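Local atomic coordinates of UDP-4-amino-4,6-dideoxy-N-acetyl-beta-L-altrosamine transaminase (Helicobacter pylori, PDB entry 2FNU), a protein that catalyses the PLP-dependent amino transfer from L-glutamate to a UDP-linked 4-keto sugar, the second step in making pseudaminic acid for flagellin. Residues T79-F84 with P318-Q323; T87-L92 with Y322-Q327; A312-K317 with D339-E344. All blocks are in the same frame, centred on the assembly; numbering follows the deposited sequence.

Contact 1: residues T79-F84 with P318-Q323; sequences TTPISF and PIYQYQ. With PMP (4'-deoxy-4'-aminopyridoxal-5'-phosphate), chain E; UD1 (uridine-diphosphate-N-acetylglucosamine), chain F.
I319 drives its side chain into the bend formed by T79-F84. Its CG1 stands anti to the carbonyl carbon (chi1 -68°), and the extended second torsion carries CD1 past the carbonyl oxygens of the bend. I319 CD1 lies 3.7 Å from S83 O and 3.8 Å from F84 O. The same residue is tied by its backbone. I319 N donates to P81 O over 3.0 Å, in the carbonyl plane and on a lone pair, with an N-H...O angle of 151°. P81 O also receives a CA-H...O contact from P318 CA, at 3.3 Å.

P81 meets Y320: P81 CB lies 3.7 Å from Y320 CE1, in an oblique approach. I82 and P318 run side by side and point the same way, with I82 CD1 4.0 Å from P318 CG. An ST turn shapes this bend: I82 N donates to the hydroxyl oxygen of T80.

The bend follows strand 76-79 of the large central sheet of this PLP-dependent aminotransferase and leads to helix 86-93. It ends at the cofactor. F84 CB points away from P318-Q323, and CG anti to the backbone N (chi1 -173°) carries the ring to the cofactor and sugar. One ring face meets the sugar carbon C1' of UD1 and the imine nitrogen N4A of PMP, which joins the cofactor to C4' of the sugar in an external aldimine. F84 CD1 comes within 3.1 Å of UD1 O7'. S83 OG is hydrogen-bonded to T87, and Y320 OH to E338 of helix 335-343. H210 of the second subunit meets the F84 ring edge-to-face.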
loop_
_atom_site.group_PDB
_atom_site.type_symbol
_atom_site.label_atom_id
_atom_site.label_comp_id
_atom_site.label_asym_id
_atom_site.label_seq_id
_atom_site.Cartn_x
_atom_site.Cartn_y
_atom_site.Cartn_z
ATOM N N THR B 79 17.871 17.399 -0.575
ATOM C CA THR B 79 16.421 17.619 -0.608
ATOM C C THR B 79 16.016 18.800 0.265
ATOM O O THR B 79 16.869 19.504 0.812
ATOM C CB THR B 79 15.644 16.313 -0.243
ATOM O OG1 THR B 79 14.245 16.485 -0.518
ATOM C CG2 THR B 79 15.866 15.935 1.215
ATOM N N THR B 80 14.717 19.033 0.365
ATOM C CA THR B 80 14.198 20.160 1.144
ATOM C C THR B 80 13.730 19.710 2.525
ATOM O O THR B 80 13.150 18.619 2.658
ATOM C CB THR B 80 13.011 20.830 0.428
ATOM O OG1 THR B 80 12.475 21.873 1.266
ATOM C CG2 THR B 80 11.905 19.802 0.058
ATOM N N PRO B 81 13.959 20.551 3.549
ATOM C CA PRO B 81 13.424 20.234 4.869
ATOM C C PRO B 81 11.951 20.621 5.012
ATOM O O PRO B 81 11.339 20.258 6.004
ATOM C CB PRO B 81 14.287 21.099 5.800
ATOM C CG PRO B 81 14.607 22.316 4.988
ATOM C CD PRO B 81 14.756 21.794 3.550
ATOM N N ILE B 82 11.420 21.383 4.052
ATOM C CA ILE B 82 10.004 21.801 4.084
ATOM C C ILE B 82 9.215 20.907 3.142
ATOM O O ILE B 82 8.936 21.253 1.986
ATOM C CB ILE B 82 9.821 23.321 3.784
ATOM C CG1 ILE B 82 10.598 24.158 4.811
ATOM C CG2 ILE B 82 8.344 23.729 3.840
ATOM C CD1 ILE B 82 10.195 23.888 6.295
ATOM N N SER B 83 8.911 19.718 3.652
ATOM C CA SER B 83 8.060 18.762 2.946
ATOM C C SER B 83 7.414 17.890 3.973
ATOM O O SER B 83 7.781 17.948 5.160
ATOM C CB SER B 83 8.859 17.872 1.993
ATOM O OG SER B 83 7.931 17.142 1.197
ATOM N N PHE B 84 6.452 17.081 3.538
ATOM C CA PHE B 84 5.955 16.049 4.447
ATOM C C PHE B 84 7.064 15.033 4.715
ATOM O O PHE B 84 7.901 14.793 3.854
ATOM C CB PHE B 84 4.721 15.353 3.878
ATOM C CG PHE B 84 4.077 14.405 4.848
ATOM C CD1 PHE B 84 3.551 14.877 6.040
ATOM C CD2 PHE B 84 4.072 13.041 4.602
ATOM C CE1 PHE B 84 2.981 13.997 6.972
ATOM C CE2 PHE B 84 3.499 12.144 5.522
ATOM C CZ PHE B 84 2.964 12.630 6.708
ATOM N N PRO B 318 10.224 21.612 9.910
ATOM C CA PRO B 318 11.445 21.195 9.215
ATOM C C PRO B 318 11.783 19.753 9.561
ATOM O O PRO B 318 11.825 19.398 10.735
ATOM C CB PRO B 318 12.500 22.174 9.750
ATOM C CG PRO B 318 11.675 23.462 10.024
ATOM C CD PRO B 318 10.401 22.897 10.622
ATOM N N ILE B 319 12.021 18.922 8.549
ATOM C CA ILE B 319 12.157 17.480 8.766
ATOM C C ILE B 319 13.288 17.124 9.730
ATOM O O ILE B 319 13.175 16.181 10.525
ATOM C CB ILE B 319 12.304 16.729 7.415
ATOM C CG1 ILE B 319 10.991 16.808 6.618
ATOM C CG2 ILE B 319 12.730 15.286 7.616
ATOM C CD1 ILE B 319 11.138 16.402 5.143
ATOM N N TYR B 320 14.365 17.899 9.676
ATOM C CA TYR B 320 15.543 17.601 10.531
ATOM C C TYR B 320 15.245 17.829 12.027
ATOM O O TYR B 320 16.063 17.460 12.866
ATOM C CB TYR B 320 16.766 18.417 10.082
ATOM C CG TYR B 320 16.525 19.922 10.095
ATOM C CD1 TYR B 320 16.376 20.636 8.900
ATOM C CD2 TYR B 320 16.416 20.623 11.298
ATOM C CE1 TYR B 320 16.135 22.014 8.908
ATOM C CE2 TYR B 320 16.163 22.012 11.314
ATOM C CZ TYR B 320 16.035 22.696 10.106
ATOM O OH TYR B 320 15.779 24.049 10.100
ATOM N N GLN B 321 14.108 18.453 12.345
ATOM C CA GLN B 321 13.686 18.652 13.739
ATOM C C GLN B 321 13.124 17.382 14.388
ATOM O O GLN B 321 13.029 17.309 15.628
ATOM C CB GLN B 321 12.611 19.750 13.852
ATOM C CG GLN B 321 13.056 21.199 13.666
ATOM C CD GLN B 321 11.983 22.219 14.149
ATOM O OE1 GLN B 321 11.014 21.860 14.849
ATOM N NE2 GLN B 321 12.170 23.492 13.792
ATOM N N TYR B 322 12.684 16.420 13.568
ATOM C CA TYR B 322 12.100 15.200 14.126
ATOM C C TYR B 322 13.157 14.392 14.869
ATOM O O TYR B 322 14.321 14.359 14.462
ATOM C CB TYR B 322 11.482 14.351 13.018
ATOM C CG TYR B 322 10.165 14.875 12.491
ATOM C CD1 TYR B 322 9.055 15.040 13.335
ATOM C CD2 TYR B 322 10.009 15.165 11.127
ATOM C CE1 TYR B 322 7.832 15.497 12.846
ATOM C CE2 TYR B 322 8.789 15.635 10.622
ATOM C CZ TYR B 322 7.701 15.777 11.489
ATOM O OH TYR B 322 6.470 16.232 11.063
ATOM N N GLN B 323 12.721 13.720 15.944
ATOM C CA GLN B 323 13.600 12.902 16.796
ATOM C C GLN B 323 14.486 11.934 16.015
ATOM O O GLN B 323 15.692 11.812 16.278
ATOM C CB GLN B 323 12.762 12.131 17.827
ATOM C CG GLN B 323 13.616 11.283 18.786
ATOM C CD GLN B 323 12.813 10.537 19.865
ATOM O OE1 GLN B 323 13.365 9.705 20.607
ATOM N NE2 GLN B 323 11.519 10.828 19.957
HETATM N N1 PMP E . 5.067 14.045 -0.314
HETATM C C2 PMP E . 4.362 15.177 0.003
HETATM C C2A PMP E . 4.931 16.518 -0.396
HETATM C C3 PMP E . 3.137 15.056 0.674
HETATM O O3 PMP E . 2.401 16.168 0.971
HETATM C C4 PMP E . 2.642 13.783 1.043
HETATM C C4A PMP E . 1.367 13.628 1.844
HETATM N N4A PMP E . 1.156 14.721 2.768
HETATM C C5 PMP E . 3.353 12.645 0.650
HETATM C C6 PMP E . 4.531 12.805 -0.078
HETATM C C5A PMP E . 2.864 11.244 0.971
HETATM O O4P PMP E . 1.797 10.968 0.083
HETATM P P PMP E . 0.716 9.827 0.460
HETATM O O1P PMP E . -0.166 10.428 1.529
HETATM O O2P PMP E . -0.065 9.611 -0.801
HETATM O O3P PMP E . 1.439 8.583 0.898
HETATM C "C1'" UD1 F . -0.248 14.596 5.964
HETATM C "C2'" UD1 F . 0.278 15.905 5.351
HETATM C "C3'" UD1 F . -0.230 16.131 3.930
HETATM C "C4'" UD1 F . -0.063 14.862 3.084
HETATM C "C5'" UD1 F . -0.567 13.574 3.762
HETATM C "C6'" UD1 F . -2.091 13.439 3.693
HETATM C "C7'" UD1 F . 0.734 17.552 7.131
HETATM C "C8'" UD1 F . 0.173 18.592 8.063
HETATM N "N2'" UD1 F . -0.086 17.031 6.212
HETATM O "O1'" UD1 F . -1.627 14.729 6.314
HETATM O "O3'" UD1 F . 0.509 17.207 3.306
HETATM O "O5'" UD1 F . -0.072 13.452 5.106
HETATM O "O7'" UD1 F . 1.891 17.216 7.218
HETATM N N1 UD1 F . -9.489 14.974 5.646
HETATM C C2 UD1 F . -10.692 14.790 4.936
HETATM N N3 UD1 F . -10.964 13.599 4.378
HETATM C C4 UD1 F . -10.122 12.561 4.486
HETATM C C5 UD1 F . -8.916 12.678 5.176
HETATM C C6 UD1 F . -8.589 13.890 5.771
HETATM O O2 UD1 F . -11.500 15.745 4.826
HETATM O O4 UD1 F . -10.422 11.477 3.953
HETATM C C1B UD1 F . -9.223 16.291 6.260
HETATM C C2B UD1 F . -9.837 16.280 7.653
HETATM O "O2'" UD1 F . -10.484 17.533 7.891
HETATM C C3B UD1 F . -8.655 16.105 8.582
HETATM C C4B UD1 F . -7.527 16.757 7.811
HETATM O O4B UD1 F . -7.820 16.538 6.426
HETATM O O3B UD1 F . -8.840 16.728 9.859
HETATM C C5B UD1 F . -6.202 16.118 8.172
HETATM O O5B UD1 F . -5.188 16.767 7.416
HETATM P PA UD1 F . -3.654 16.640 7.901
HETATM O O1A UD1 F . -2.769 17.260 6.830
HETATM O O2A UD1 F . -3.569 17.147 9.331
HETATM O O3A UD1 F . -3.566 15.023 7.868
HETATM P PB UD1 F . -2.182 14.195 7.738
HETATM O O1B UD1 F . -1.219 14.625 8.834
HETATM O O2B UD1 F . -2.557 12.731 7.564
#

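Contact 2: residues T87-L92 with Y322-Q327; sequences TANMLL and YQLYQQ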
loop_
_atom_site.group_PDB
_atom_site.type_symbol
_atom_site.label_atom_id
_atom_site.label_comp_id
_atom_site.label_asym_id
_atom_site.label_seq_id
_atom_site.Cartn_x
_atom_site.Cartn_y
_atom_site.Cartn_z
ATOM N N THR B 87 8.864 12.283 2.230
ATOM C CA THR B 87 9.849 12.550 1.182
ATOM C C THR B 87 11.232 12.104 1.635
ATOM O O THR B 87 12.017 11.550 0.850
ATOM C CB THR B 87 9.867 14.047 0.850
ATOM O OG1 THR B 87 8.532 14.493 0.560
ATOM C CG2 THR B 87 10.745 14.314 -0.384
ATOM N N ALA B 88 11.515 12.325 2.919
ATOM C CA ALA B 88 12.810 11.952 3.496
ATOM C C ALA B 88 12.807 10.552 4.116
ATOM O O ALA B 88 13.820 9.854 4.023
ATOM C CB ALA B 88 13.268 12.984 4.524
ATOM N N ASN B 89 11.700 10.134 4.744
ATOM C CA ASN B 89 11.668 8.783 5.328
ATOM C C ASN B 89 11.978 7.741 4.263
ATOM O O ASN B 89 12.637 6.735 4.539
ATOM C CB ASN B 89 10.292 8.424 5.912
ATOM C CG ASN B 89 10.034 8.988 7.319
ATOM O OD1 ASN B 89 8.900 8.869 7.838
ATOM N ND2 ASN B 89 11.033 9.577 7.937
ATOM N N MET B 90 11.486 7.948 3.041
ATOM C CA MET B 90 11.713 6.924 2.005
ATOM C C MET B 90 13.141 6.950 1.485
ATOM O O MET B 90 13.617 5.936 0.984
ATOM C CB MET B 90 10.683 7.018 0.876
ATOM C CG MET B 90 9.249 6.720 1.320
ATOM S SD MET B 90 9.088 5.061 2.070
ATOM C CE MET B 90 9.162 5.468 3.827
ATOM N N LEU B 91 13.837 8.073 1.673
ATOM C CA LEU B 91 15.282 8.107 1.426
ATOM C C LEU B 91 16.003 7.199 2.406
ATOM O O LEU B 91 16.844 6.375 2.014
ATOM C CB LEU B 91 15.819 9.547 1.491
ATOM C CG LEU B 91 15.363 10.479 0.359
ATOM C CD1 LEU B 91 15.775 11.935 0.626
ATOM C CD2 LEU B 91 15.893 10.044 -1.030
ATOM N N LEU B 92 15.683 7.357 3.683
ATOM C CA LEU B 92 16.309 6.517 4.719
ATOM C C LEU B 92 16.052 5.045 4.429
ATOM O O LEU B 92 16.963 4.229 4.539
ATOM C CB LEU B 92 15.780 6.867 6.115
ATOM C CG LEU B 92 16.128 8.268 6.643
ATOM C CD1 LEU B 92 15.576 8.447 8.049
ATOM C CD2 LEU B 92 17.640 8.542 6.618
ATOM N N TYR B 322 12.684 16.420 13.568
ATOM C CA TYR B 322 12.100 15.200 14.126
ATOM C C TYR B 322 13.157 14.392 14.869
ATOM O O TYR B 322 14.321 14.359 14.462
ATOM C CB TYR B 322 11.482 14.351 13.018
ATOM C CG TYR B 322 10.165 14.875 12.491
ATOM C CD1 TYR B 322 9.055 15.040 13.335
ATOM C CD2 TYR B 322 10.009 15.165 11.127
ATOM C CE1 TYR B 322 7.832 15.497 12.846
ATOM C CE2 TYR B 322 8.789 15.635 10.622
ATOM C CZ TYR B 322 7.701 15.777 11.489
ATOM O OH TYR B 322 6.470 16.232 11.063
ATOM N N GLN B 323 12.721 13.720 15.944
ATOM C CA GLN B 323 13.600 12.902 16.796
ATOM C C GLN B 323 14.486 11.934 16.015
ATOM O O GLN B 323 15.692 11.812 16.278
ATOM C CB GLN B 323 12.762 12.131 17.827
ATOM C CG GLN B 323 13.616 11.283 18.786
ATOM C CD GLN B 323 12.813 10.537 19.865
ATOM O OE1 GLN B 323 13.365 9.705 20.607
ATOM N NE2 GLN B 323 11.519 10.828 19.957
ATOM N N LEU B 324 13.898 11.250 15.039
ATOM C CA LEU B 324 14.662 10.317 14.234
ATOM C C LEU B 324 15.853 11.010 13.589
ATOM O O LEU B 324 16.955 10.471 13.586
ATOM C CB LEU B 324 13.779 9.679 13.162
ATOM C CG LEU B 324 14.466 8.764 12.138
ATOM C CD1 LEU B 324 15.111 7.538 12.793
ATOM C CD2 LEU B 324 13.457 8.354 11.093
ATOM N N TYR B 325 15.605 12.193 13.026
ATOM C CA TYR B 325 16.636 12.891 12.260
ATOM C C TYR B 325 17.670 13.518 13.196
ATOM O O TYR B 325 18.862 13.531 12.879
ATOM C CB TYR B 325 15.993 13.922 11.307
ATOM C CG TYR B 325 15.254 13.201 10.210
ATOM C CD1 TYR B 325 13.954 12.721 10.411
ATOM C CD2 TYR B 325 15.883 12.930 8.995
ATOM C CE1 TYR B 325 13.292 11.993 9.416
ATOM C CE2 TYR B 325 15.215 12.216 7.967
ATOM C CZ TYR B 325 13.927 11.750 8.204
ATOM O OH TYR B 325 13.276 11.023 7.213
ATOM N N GLN B 326 17.208 13.980 14.358
ATOM C CA GLN B 326 18.114 14.480 15.402
ATOM C C GLN B 326 19.053 13.391 15.910
ATOM O O GLN B 326 20.220 13.662 16.203
ATOM C CB GLN B 326 17.312 15.029 16.579
ATOM C CG GLN B 326 16.637 16.348 16.300
ATOM C CD GLN B 326 17.625 17.487 16.125
ATOM O OE1 GLN B 326 17.663 18.142 15.080
ATOM N NE2 GLN B 326 18.440 17.726 17.149
ATOM N N GLN B 327 18.547 12.169 16.045
ATOM C CA GLN B 327 19.397 11.076 16.522
ATOM C C GLN B 327 20.372 10.582 15.438
ATOM O O GLN B 327 21.529 10.253 15.727
ATOM C CB GLN B 327 18.549 9.933 17.093
ATOM C CG GLN B 327 19.330 8.919 17.964
ATOM C CD GLN B 327 20.170 9.557 19.106
ATOM O OE1 GLN B 327 19.652 10.286 19.963
ATOM N NE2 GLN B 327 21.472 9.257 19.120
#
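Y325 of helix 323-328 sets its hydroxyl end against helix 86-93. Y325 CG is anti to the carbonyl carbon (chi1 -70°), which sends the ring across the gap between the helices. The hydroxyl is the tight point. Y325 OH lies 3.3 Å from A88 CB and 3.1 Å from the backbone N89 N. The side-chain amide of N89 is nearly coplanar with the tyrosine ring, the two planes 6° apart, and sits at the ring edge. L92 closes in obliquely, its CD1 3.7 Å from Y325 CZ. A88, N89 and L92, about one turn of the helix, border the hydroxyl.

The two helices stay well apart. The axes of segments 87-92 and 323-327 come no nearer than 12.2 Å, at 48° to each other, so side chains, chiefly Y325, span the gap and reach the backbone of helix 86-93. Helix 86-93 follows the cofactor-binding bend after strand 76-79, and T87 near its start belongs to the PMP pocket and is hydrogen-bonded to D154. The short helix 323-328 has Y322 as its N-cap residue.

Packing is thinner beside the tyrosine. L324 CD2 touches L92 CD1 at 3.7 Å, and both leucines are partly exposed. L324 CB points toward the partner helix. Q323, Q326 and Q327 lie on the exposed side of helix 323-328. The second subunit borders the contact: its I225 packs on N89 and its K223 on L324.

Contact 3: residues A312-K317 with D339-E344; sequences AQVHYK and DFYHAE. With UD1 (uridine-diphosphate-N-acetylglucosamine), chain F.
E344 and H315 make the polar link of this contact. H315 N donates to E344 OE1 over 2.9 Å, almost straight at 172°, but from above the carboxylate plane. The E344 chain bends at its second torsion (chi2 -85°), which brings the carboxylate up to the backbone of H315. Its other oxygen, OE2, is hydrogen-bonded to S346. The same hydroxyl of S346 also bonds H315 ND1, so glutamate and imidazole share a second-shell partner. Further along, K317 NZ forms a salt bridge with E219 of the second subunit.

Contacts with the aromatic rings gather on Y341. K317 CA lies over one face of its ring, 3.7 Å from the ring centroid, a CH-pi contact. V314 crosses Y341 at about a right angle, with V314 CG1 3.7 Å from Y341 CD1. Two carbonyl oxygens also approach rings: Y316 O lies 3.2 Å from Y341 CD1, obliquely, and H315 O meets the F340 ring at its edge.

Ligand contacts leave from the far side of A312-K317, which lines the substrate site. Q313 NE2 donates to UD1 O2A over 3.1 Å. Y316 OH donates to UD1 O3' at 2.8 Å, and it is hydrogen-bonded to PMP O3 as well. H315 CD2 packs on the acetyl methyl, 3.6 Å from UD1 C8'.

The substrate-binding segment, with a cis peptide bond before Y316, runs between the nucleotide sugar and the C-terminal end of helix 335-343. V314 also packs on helix 298-307, and F340 and E344 rest on strand 286-290.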
loop_
_atom_site.group_PDB
_atom_site.type_symbol
_atom_site.label_atom_id
_atom_site.label_comp_id
_atom_site.label_asym_id
_atom_site.label_seq_id
_atom_site.Cartn_x
_atom_site.Cartn_y
_atom_site.Cartn_z
ATOM N N ALA B 312 -7.289 25.478 10.275
ATOM C CA ALA B 312 -6.068 25.723 9.535
ATOM C C ALA B 312 -4.976 24.786 10.015
ATOM O O ALA B 312 -5.034 24.278 11.144
ATOM C CB ALA B 312 -5.631 27.176 9.698
ATOM N N GLN B 313 -3.972 24.583 9.162
ATOM C CA GLN B 313 -2.894 23.644 9.452
ATOM C C GLN B 313 -1.567 24.308 9.086
ATOM O O GLN B 313 -1.556 25.320 8.390
ATOM C CB GLN B 313 -3.139 22.358 8.643
ATOM C CG GLN B 313 -2.130 21.237 8.825
ATOM C CD GLN B 313 -1.951 20.848 10.273
ATOM O OE1 GLN B 313 -1.318 21.567 11.049
ATOM N NE2 GLN B 313 -2.501 19.693 10.645
ATOM N N VAL B 314 -0.452 23.755 9.563
ATOM C CA VAL B 314 0.861 24.274 9.225
ATOM C C VAL B 314 1.612 23.234 8.392
ATOM O O VAL B 314 1.665 22.047 8.768
ATOM C CB VAL B 314 1.678 24.604 10.487
ATOM C CG1 VAL B 314 3.112 25.069 10.124
ATOM C CG2 VAL B 314 0.963 25.680 11.326
ATOM N N HIS B 315 2.171 23.684 7.264
ATOM C CA HIS B 315 3.012 22.837 6.399
ATOM C C HIS B 315 4.355 23.556 6.187
ATOM O O HIS B 315 4.383 24.564 5.491
ATOM C CB HIS B 315 2.292 22.658 5.046
ATOM C CG HIS B 315 0.932 22.036 5.163
ATOM N ND1 HIS B 315 -0.232 22.777 5.256
ATOM C CD2 HIS B 315 0.551 20.738 5.176
ATOM C CE1 HIS B 315 -1.264 21.959 5.340
ATOM N NE2 HIS B 315 -0.820 20.715 5.284
ATOM N N TYR B 316 5.480 23.101 6.754
ATOM C CA TYR B 316 5.674 21.872 7.521
ATOM C C TYR B 316 6.744 22.124 8.576
ATOM O O TYR B 316 7.617 22.985 8.396
ATOM C CB TYR B 316 6.245 20.764 6.621
ATOM C CG TYR B 316 5.322 20.251 5.557
ATOM C CD1 TYR B 316 5.416 20.722 4.248
ATOM C CD2 TYR B 316 4.354 19.285 5.854
ATOM C CE1 TYR B 316 4.569 20.234 3.254
ATOM C CE2 TYR B 316 3.485 18.788 4.862
ATOM C CZ TYR B 316 3.602 19.288 3.576
ATOM O OH TYR B 316 2.758 18.803 2.608
ATOM N N LYS B 317 6.724 21.338 9.644
ATOM C CA LYS B 317 7.870 21.268 10.558
ATOM C C LYS B 317 9.120 20.861 9.770
ATOM O O LYS B 317 9.082 19.898 9.019
ATOM C CB LYS B 317 7.575 20.250 11.662
ATOM C CG LYS B 317 8.679 19.978 12.665
ATOM C CD LYS B 317 8.062 19.143 13.798
ATOM C CE LYS B 317 9.039 18.731 14.865
ATOM N NZ LYS B 317 8.259 18.086 15.980
ATOM N N ASP B 339 12.229 30.048 9.795
ATOM C CA ASP B 339 11.394 31.247 9.617
ATOM C C ASP B 339 10.127 30.906 8.839
ATOM O O ASP B 339 9.043 31.361 9.208
ATOM C CB ASP B 339 12.137 32.381 8.890
ATOM C CG ASP B 339 13.247 33.022 9.733
ATOM O OD1 ASP B 339 13.332 32.784 10.956
ATOM O OD2 ASP B 339 14.052 33.752 9.130
ATOM N N PHE B 340 10.258 30.100 7.774
ATOM C CA PHE B 340 9.081 29.732 6.992
ATOM C C PHE B 340 8.070 28.953 7.843
ATOM O O PHE B 340 6.871 29.244 7.849
ATOM C CB PHE B 340 9.483 28.901 5.765
ATOM C CG PHE B 340 8.330 28.618 4.846
ATOM C CD1 PHE B 340 7.998 29.510 3.837
ATOM C CD2 PHE B 340 7.562 27.460 5.006
ATOM C CE1 PHE B 340 6.898 29.240 2.998
ATOM C CE2 PHE B 340 6.478 27.186 4.176
ATOM C CZ PHE B 340 6.149 28.083 3.173
ATOM N N TYR B 341 8.557 27.941 8.553
ATOM C CA TYR B 341 7.684 27.153 9.435
ATOM C C TYR B 341 6.986 28.029 10.476
ATOM O O TYR B 341 5.792 27.882 10.720
ATOM C CB TYR B 341 8.527 26.087 10.117
ATOM C CG TYR B 341 7.868 25.288 11.214
ATOM C CD1 TYR B 341 6.671 24.610 11.001
ATOM C CD2 TYR B 341 8.491 25.156 12.456
ATOM C CE1 TYR B 341 6.083 23.836 12.025
ATOM C CE2 TYR B 341 7.922 24.382 13.481
ATOM C CZ TYR B 341 6.726 23.737 13.257
ATOM O OH TYR B 341 6.186 22.958 14.256
ATOM N N HIS B 342 7.728 28.946 11.087
ATOM C CA HIS B 342 7.126 29.796 12.106
ATOM C C HIS B 342 6.054 30.682 11.496
ATOM O O HIS B 342 5.020 30.915 12.109
ATOM C CB HIS B 342 8.191 30.622 12.824
ATOM C CG HIS B 342 9.154 29.782 13.596
ATOM N ND1 HIS B 342 10.444 30.184 13.865
ATOM C CD2 HIS B 342 9.017 28.556 14.153
ATOM C CE1 HIS B 342 11.061 29.243 14.556
ATOM N NE2 HIS B 342 10.221 28.245 14.742
ATOM N N ALA B 343 6.284 31.120 10.264
ATOM C CA ALA B 343 5.379 32.081 9.617
ATOM C C ALA B 343 4.132 31.447 8.994
ATOM O O ALA B 343 3.081 32.092 8.882
ATOM C CB ALA B 343 6.128 32.879 8.553
ATOM N N GLU B 344 4.227 30.187 8.572
ATOM C CA GLU B 344 3.212 29.667 7.646
ATOM C C GLU B 344 1.936 29.127 8.294
ATOM O O GLU B 344 1.974 28.414 9.304
ATOM C CB GLU B 344 3.828 28.565 6.768
ATOM C CG GLU B 344 3.027 28.244 5.486
ATOM C CD GLU B 344 1.884 27.237 5.677
ATOM O OE1 GLU B 344 1.875 26.474 6.679
ATOM O OE2 GLU B 344 0.988 27.216 4.783
HETATM C "C1'" UD1 F . -0.248 14.596 5.964
HETATM C "C2'" UD1 F . 0.278 15.905 5.351
HETATM C "C3'" UD1 F . -0.230 16.131 3.930
HETATM C "C4'" UD1 F . -0.063 14.862 3.084
HETATM C "C5'" UD1 F . -0.567 13.574 3.762
HETATM C "C6'" UD1 F . -2.091 13.439 3.693
HETATM C "C7'" UD1 F . 0.734 17.552 7.131
HETATM C "C8'" UD1 F . 0.173 18.592 8.063
HETATM N "N2'" UD1 F . -0.086 17.031 6.212
HETATM O "O1'" UD1 F . -1.627 14.729 6.314
HETATM O "O3'" UD1 F . 0.509 17.207 3.306
HETATM O "O5'" UD1 F . -0.072 13.452 5.106
HETATM O "O7'" UD1 F . 1.891 17.216 7.218
HETATM N N1 UD1 F . -9.489 14.974 5.646
HETATM C C2 UD1 F . -10.692 14.790 4.936
HETATM N N3 UD1 F . -10.964 13.599 4.378
HETATM C C4 UD1 F . -10.122 12.561 4.486
HETATM C C5 UD1 F . -8.916 12.678 5.176
HETATM C C6 UD1 F . -8.589 13.890 5.771
HETATM O O2 UD1 F . -11.500 15.745 4.826
HETATM O O4 UD1 F . -10.422 11.477 3.953
HETATM C C1B UD1 F . -9.223 16.291 6.260
HETATM C C2B UD1 F . -9.837 16.280 7.653
HETATM O "O2'" UD1 F . -10.484 17.533 7.891
HETATM C C3B UD1 F . -8.655 16.105 8.582
HETATM C C4B UD1 F . -7.527 16.757 7.811
HETATM O O4B UD1 F . -7.820 16.538 6.426
HETATM O O3B UD1 F . -8.840 16.728 9.859
HETATM C C5B UD1 F . -6.202 16.118 8.172
HETATM O O5B UD1 F . -5.188 16.767 7.416
HETATM P PA UD1 F . -3.654 16.640 7.901
HETATM O O1A UD1 F . -2.769 17.260 6.830
HETATM O O2A UD1 F . -3.569 17.147 9.331
HETATM O O3A UD1 F . -3.566 15.023 7.868
HETATM P PB UD1 F . -2.182 14.195 7.738
HETATM O O1B UD1 F . -1.219 14.625 8.834
HETATM O O2B UD1 F . -2.557 12.731 7.564
#

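From the N terminus, the chain first passes through 79-84 and 87-92, the bend and the helix after strand 76-79. Over 200 residues later it returns. Residues 312-317 line the substrate site, and 318-323 and 322-327 follow directly. Contact 1 closes a long loop from the bend to 318-323. Contact 2 does not nest in contact 1: it opens later and ends further on, on the same stretch, sharing Y322 and Q323. Contact 3 closes a short loop of 21 residues, and crosses both long ones. Y316 touches S83 and F84, joining contacts 1 and 3. Together they tie the central sheet and helix 86-93 to helices 323-328 and 335-343.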